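Local coordinates for protein fucose-specific lectin (Aleuria aurantia, PDB 6GKE) that binds L-fucose as a six-bladed beta-propeller lectin, with strongest preference for the alpha-1,6-linked core fucose of glycoproteins, at residues L5-K9 with L261-F265; A11-W15 with A64-W68. The protein carries 1 engineered substitution. One frame throughout, in Å; residues are numbered along the deposited sequence.

Contact 1: residues L5-K9 with L261-F265. With EDO (1,2-ethanediol), chain I; EDO (1,2-ethanediol), chain B.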
loop_
_atom_site.group_PDB
_atom_site.type_symbol
_atom_site.label_atom_id
_atom_site.label_comp_id
_atom_site.label_asym_id
_atom_site.label_seq_id
_atom_site.Cartn_x
_atom_site.Cartn_y
_atom_site.Cartn_z
ATOM N N LEU A 5 0.826 0.106 -7.163
ATOM C CA LEU A 5 0.805 1.090 -6.097
ATOM C C LEU A 5 -0.448 0.889 -5.239
ATOM O O LEU A 5 -1.573 0.880 -5.742
ATOM C CB LEU A 5 0.828 2.483 -6.725
ATOM C CG LEU A 5 0.747 3.665 -5.762
ATOM C CD1 LEU A 5 2.025 3.795 -4.948
ATOM C CD2 LEU A 5 0.460 4.938 -6.551
ATOM N N TYR A 6 -0.257 0.784 -3.925
ATOM C CA TYR A 6 -1.385 0.629 -3.010
ATOM C C TYR A 6 -2.191 1.929 -3.003
ATOM O O TYR A 6 -1.624 2.997 -2.791
ATOM C CB TYR A 6 -0.910 0.272 -1.601
ATOM C CG TYR A 6 -1.992 0.282 -0.556
ATOM C CD1 TYR A 6 -3.129 -0.499 -0.689
ATOM C CD2 TYR A 6 -1.878 1.079 0.569
ATOM C CE1 TYR A 6 -4.121 -0.498 0.276
ATOM C CE2 TYR A 6 -2.854 1.080 1.550
ATOM C CZ TYR A 6 -3.983 0.298 1.397
ATOM O OH TYR A 6 -4.933 0.315 2.379
ATOM N N THR A 7 -3.500 1.793 -3.220
ATOM C CA THR A 7 -4.485 2.893 -3.375
ATOM C C THR A 7 -4.319 3.613 -4.717
ATOM O O THR A 7 -4.893 4.683 -4.921
ATOM C CB THR A 7 -4.576 3.867 -2.183
ATOM O OG1 THR A 7 -3.473 4.771 -2.120
ATOM C CG2 THR A 7 -4.727 3.140 -0.867
ATOM N N SER A 8 -3.638 2.978 -5.677
ATOM C CA SER A 8 -3.758 3.380 -7.074
ATOM C C SER A 8 -5.233 3.408 -7.475
ATOM O O SER A 8 -5.997 2.513 -7.119
ATOM C CB SER A 8 -3.032 2.401 -7.959
ATOM O OG SER A 8 -3.191 2.697 -9.337
ATOM N N LYS A 9 -5.598 4.373 -8.317
ATOM C CA LYS A 9 -6.859 4.272 -9.016
ATOM C C LYS A 9 -6.712 3.247 -10.146
ATOM O O LYS A 9 -5.615 2.799 -10.479
ATOM C CB LYS A 9 -7.336 5.647 -9.488
ATOM C CG LYS A 9 -7.859 6.532 -8.363
ATOM C CD LYS A 9 -6.799 7.108 -7.441
ATOM C CE LYS A 9 -7.360 8.243 -6.609
ATOM N NZ LYS A 9 -6.354 8.809 -5.676
ATOM N N LEU A 261 -8.653 -4.370 -0.055
ATOM C CA LEU A 261 -7.966 -3.693 1.034
ATOM C C LEU A 261 -8.659 -2.379 1.378
ATOM O O LEU A 261 -9.365 -1.785 0.561
ATOM C CB LEU A 261 -6.508 -3.423 0.658
ATOM C CG LEU A 261 -5.591 -4.642 0.602
ATOM C CD1 LEU A 261 -4.288 -4.268 -0.082
ATOM C CD2 LEU A 261 -5.326 -5.208 1.992
ATOM N N PRO A 262 -8.431 -1.851 2.601
ATOM C CA PRO A 262 -8.955 -0.533 2.951
ATOM C C PRO A 262 -8.516 0.550 1.956
ATOM O O PRO A 262 -7.396 0.515 1.438
ATOM C CB PRO A 262 -8.365 -0.283 4.346
ATOM C CG PRO A 262 -8.170 -1.671 4.903
ATOM C CD PRO A 262 -7.698 -2.479 3.715
ATOM N N ASP A 263 -9.419 1.506 1.714
ATOM C CA ASP A 263 -9.113 2.784 1.041
ATOM C C ASP A 263 -8.748 2.591 -0.438
ATOM O O ASP A 263 -8.171 3.482 -1.055
ATOM C CB ASP A 263 -8.014 3.544 1.785
ATOM C CG ASP A 263 -8.409 3.814 3.221
ATOM O OD1 ASP A 263 -9.506 4.368 3.427
ATOM O OD2 ASP A 263 -7.636 3.450 4.126
ATOM N N THR A 264 -9.180 1.473 -1.029
ATOM C CA THR A 264 -8.885 1.132 -2.413
ATOM C C THR A 264 -10.066 1.493 -3.323
ATOM O O THR A 264 -11.149 1.851 -2.874
ATOM C CB THR A 264 -8.530 -0.353 -2.537
ATOM O OG1 THR A 264 -9.635 -1.122 -2.062
ATOM C CG2 THR A 264 -7.263 -0.701 -1.788
ATOM N N PHE A 265 -9.829 1.360 -4.628
ATOM C CA PHE A 265 -10.761 1.811 -5.664
ATOM C C PHE A 265 -11.243 0.640 -6.520
ATOM O O PHE A 265 -10.641 -0.433 -6.528
ATOM C CB PHE A 265 -10.074 2.879 -6.520
ATOM C CG PHE A 265 -9.693 4.083 -5.699
ATOM C CD1 PHE A 265 -10.652 5.015 -5.332
ATOM C CD2 PHE A 265 -8.408 4.236 -5.206
ATOM C CE1 PHE A 265 -10.329 6.089 -4.517
ATOM C CE2 PHE A 265 -8.088 5.313 -4.392
ATOM C CZ PHE A 265 -9.050 6.232 -4.043
HETATM C C1 EDO I . 1.009 3.275 -1.287
HETATM O O1 EDO I . -0.126 3.600 -0.489
HETATM C C2 EDO I . 2.314 2.815 -0.637
HETATM O O2 EDO I . 2.983 1.766 -1.418
HETATM C C1 EDO B . 2.905 -1.282 -1.820
HETATM O O1 EDO B . 2.344 -2.470 -1.271
HETATM C C2 EDO B . 2.188 -0.523 -2.937
HETATM O O2 EDO B . 2.317 0.934 -2.791
HETATM O O HOH W 1 -5.033 2.852 3.649
HETATM O O HOH W 2 -6.944 0.953 -5.086
#
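With chi1 at 172° the ring of Y6 swings away from its own backbone N and reaches P262, while K9, bent at chi2 (73°), lays its aliphatic chain over F265. Y6 OH lies 2.6 Å from P262 O, a short O...O separation but a weak hydrogen bond; water 1 joins the same hydroxyl to D263 OD2. Along the ring, CE1 of Y6 meets L261 CD1 and T264 CG2, each at 3.8 Å. T7 CG2 sits over the centre of one face of the Y6 ring and touches D263 O at 3.5 Å. The F265 ring is held differently. K9 CG lies 4.0 Å from its centroid and 15° off the normal, a CH-pi contact, and T7 O comes to the ring edge, 3.3 Å from F265 CE2. K9 NZ continues past the ring to a hydrogen bond with F60 O, and water 2 links S8 O to F265 N. Y6 also stacks on Y6 of the second subunit, so this seam lies at the dimer interface. Two ethanediols, probably from the crystallisation liquor, hydrogen-bond the Y6 backbone, one at N and one at O, and ethanediol also bonds Y6 of the second subunit. Each segment contains a type II beta turn, L5 to S8 and L261 to T264. The turns precede the innermost strands of neighbouring blades, the first and the sixth, where a beta-propeller closes its ring.

Contact 2: residues A11-W15 with A64-W68. With GOL (glycerol), chain J.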
loop_
_atom_site.group_PDB
_atom_site.type_symbol
_atom_site.label_atom_id
_atom_site.label_comp_id
_atom_site.label_asym_id
_atom_site.label_seq_id
_atom_site.Cartn_x
_atom_site.Cartn_y
_atom_site.Cartn_z
ATOM N N ALA A 11 -8.572 2.027 -14.085
ATOM C CA ALA A 11 -9.499 2.286 -15.192
ATOM C C ALA A 11 -9.525 1.053 -16.088
ATOM O O ALA A 11 -8.525 0.366 -16.210
ATOM C CB ALA A 11 -9.101 3.518 -15.970
ATOM N N ALA A 12 -10.673 0.789 -16.711
ATOM C CA ALA A 12 -10.822 -0.427 -17.494
ATOM C C ALA A 12 -11.740 -0.192 -18.692
ATOM O O ALA A 12 -12.699 0.570 -18.614
ATOM C CB ALA A 12 -11.363 -1.534 -16.629
ATOM N N ILE A 13 -11.447 -0.923 -19.771
ATOM C CA ILE A 13 -12.208 -0.881 -21.018
ATOM C C ILE A 13 -12.350 -2.310 -21.553
ATOM O O ILE A 13 -11.590 -3.211 -21.195
ATOM C CB ILE A 13 -11.543 0.036 -22.067
ATOM C CG1 ILE A 13 -10.106 -0.410 -22.357
ATOM C CG2 ILE A 13 -11.629 1.497 -21.647
ATOM C CD1 ILE A 13 -9.417 0.319 -23.487
ATOM N N SER A 14 -13.319 -2.482 -22.449
ATOM C CA SER A 14 -13.609 -3.771 -23.050
ATOM C C SER A 14 -14.258 -3.533 -24.411
ATOM O O SER A 14 -15.016 -2.570 -24.565
ATOM C CB SER A 14 -14.521 -4.577 -22.143
ATOM O OG SER A 14 -14.778 -5.885 -22.633
ATOM N N TRP A 15 -13.987 -4.420 -25.370
ATOM C CA TRP A 15 -14.684 -4.377 -26.642
ATOM C C TRP A 15 -14.826 -5.789 -27.206
ATOM O O TRP A 15 -14.008 -6.666 -26.960
ATOM C CB TRP A 15 -14.019 -3.424 -27.647
ATOM C CG TRP A 15 -12.634 -3.785 -28.089
ATOM C CD1 TRP A 15 -12.275 -4.449 -29.227
ATOM C CD2 TRP A 15 -11.403 -3.435 -27.433
ATOM N NE1 TRP A 15 -10.915 -4.551 -29.311
ATOM C CE2 TRP A 15 -10.350 -3.939 -28.227
ATOM C CE3 TRP A 15 -11.083 -2.767 -26.244
ATOM C CZ2 TRP A 15 -9.009 -3.794 -27.872
ATOM C CZ3 TRP A 15 -9.757 -2.624 -25.892
ATOM C CH2 TRP A 15 -8.735 -3.127 -26.700
ATOM N N ALA A 64 -9.199 7.451 -15.651
ATOM C CA ALA A 64 -10.399 7.046 -16.369
ATOM C C ALA A 64 -9.970 6.659 -17.784
ATOM O O ALA A 64 -8.904 7.067 -18.232
ATOM C CB ALA A 64 -11.436 8.151 -16.382
ATOM N N ALA A 65 -10.793 5.884 -18.486
ATOM C CA ALA A 65 -10.430 5.472 -19.837
ATOM C C ALA A 65 -11.676 5.188 -20.668
ATOM O O ALA A 65 -12.693 4.733 -20.134
ATOM C CB ALA A 65 -9.537 4.258 -19.803
ATOM N N VAL A 66 -11.550 5.425 -21.980
ATOM C CA VAL A 66 -12.586 5.092 -22.968
ATOM C C VAL A 66 -11.923 4.500 -24.212
ATOM O O VAL A 66 -10.726 4.675 -24.440
ATOM C CB VAL A 66 -13.437 6.315 -23.357
ATOM C CG1 VAL A 66 -14.226 6.849 -22.174
ATOM C CG2 VAL A 66 -12.603 7.421 -23.990
ATOM N N THR A 67 -12.739 3.838 -25.037
ATOM C CA THR A 67 -12.257 3.229 -26.265
ATOM C C THR A 67 -13.366 3.221 -27.318
ATOM O O THR A 67 -14.550 3.206 -26.999
ATOM C CB THR A 67 -11.736 1.811 -25.993
ATOM O OG1 THR A 67 -11.095 1.269 -27.150
ATOM C CG2 THR A 67 -12.828 0.852 -25.570
ATOM N N TRP A 68 -12.946 3.207 -28.580
ATOM C CA TRP A 68 -13.827 3.001 -29.723
ATOM C C TRP A 68 -12.958 2.506 -30.882
ATOM O O TRP A 68 -11.731 2.571 -30.807
ATOM C CB TRP A 68 -14.609 4.273 -30.097
ATOM C CG TRP A 68 -13.751 5.382 -30.630
ATOM C CD1 TRP A 68 -13.531 5.706 -31.937
ATOM C CD2 TRP A 68 -12.970 6.311 -29.855
ATOM N NE1 TRP A 68 -12.670 6.766 -32.028
ATOM C CE2 TRP A 68 -12.307 7.156 -30.769
ATOM C CE3 TRP A 68 -12.768 6.517 -28.486
ATOM C CZ2 TRP A 68 -11.450 8.173 -30.358
ATOM C CZ3 TRP A 68 -11.925 7.529 -28.077
ATOM C CH2 TRP A 68 -11.272 8.342 -29.004
HETATM C C1 GOL J . -13.475 3.645 -17.338
HETATM O O1 GOL J . -12.880 4.801 -16.715
HETATM C C2 GOL J . -13.646 2.566 -16.274
HETATM O O2 GOL J . -12.493 2.634 -15.468
HETATM C C3 GOL J . -14.870 2.977 -15.443
HETATM O O3 GOL J . -15.001 2.262 -14.208
#
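I13 and T67 interlock between two strands whose axes run nearly parallel, 13° apart, and approach to 5.6 Å. No direct hydrogen bond crosses between the two segments, so the join rests on side chains packed against side chains and backbone. The chi1 of I13 (57°) tucks CG1 in over its own main chain, flanked by N and C, and the extended chi2 carries CD1 forward to T67 CB at 3.7 Å. The other branch, CG2, packs on the CB of A65 and lies 3.7 Å from A65 O. One isoleucine thus spans two positions of strand 64-68, A65 and T67, that face strand 11-15. T67 meets it obliquely: its methyl CG2 reaches back to I13 CB at 3.8 Å, while OG1, turned opposite its backbone N (chi1 -172°), is bonded to Q75 O in the next strand of its own blade. That bond fixes the rotation of T67 and leaves the methyl as the branch that faces I13. The same methyl approaches W15 CE3 at 4.1 Å, with the two side chains crossing at about a right angle. Towards the start of the strands the spacing narrows, from 6.3 Å between I13 CA and V66 CA to 5.0 Å between A11 CA and A64 CA. There a glycerol, probably from the crystallisation liquor, accepts from A12 N at O2 and from A65 N at O1, and is also hydrogen-bonded to A268 N of the sixth blade, so it sits where the inner strands of three blades meet. S14 points away from strand 64-68 and bonds S271 and R21. W15 lies beside R24 and a bound fucose. Inner strands of consecutive blades packed through side chains are the arrangement of a beta-propeller, here six-bladed; the fucose site between the blades is the feature of the fungal fucose-specific lectins.

In the fold
Both contacts join neighbouring blades and both are partly buried, but contact 2 lies nearer the chain centre, about 8 Å from it, and contact 1 farther out, about 14 Å, at the dimer interface; the exposed D263 belongs to contact 1, and contact 2 has no exposed residue. Segments 5-9 and 11-15 adjoin in sequence, so the start of repeat 1 is held to repeat 6 by its loop and to repeat 2 by its strand. Contact 1 joins two loops through aromatic rings, a lysine chain, waters and a tyrosine hydroxyl. Contact 2 joins two regular strands almost wholly through apolar packing, touches no other protein chain and ends near a fucose site.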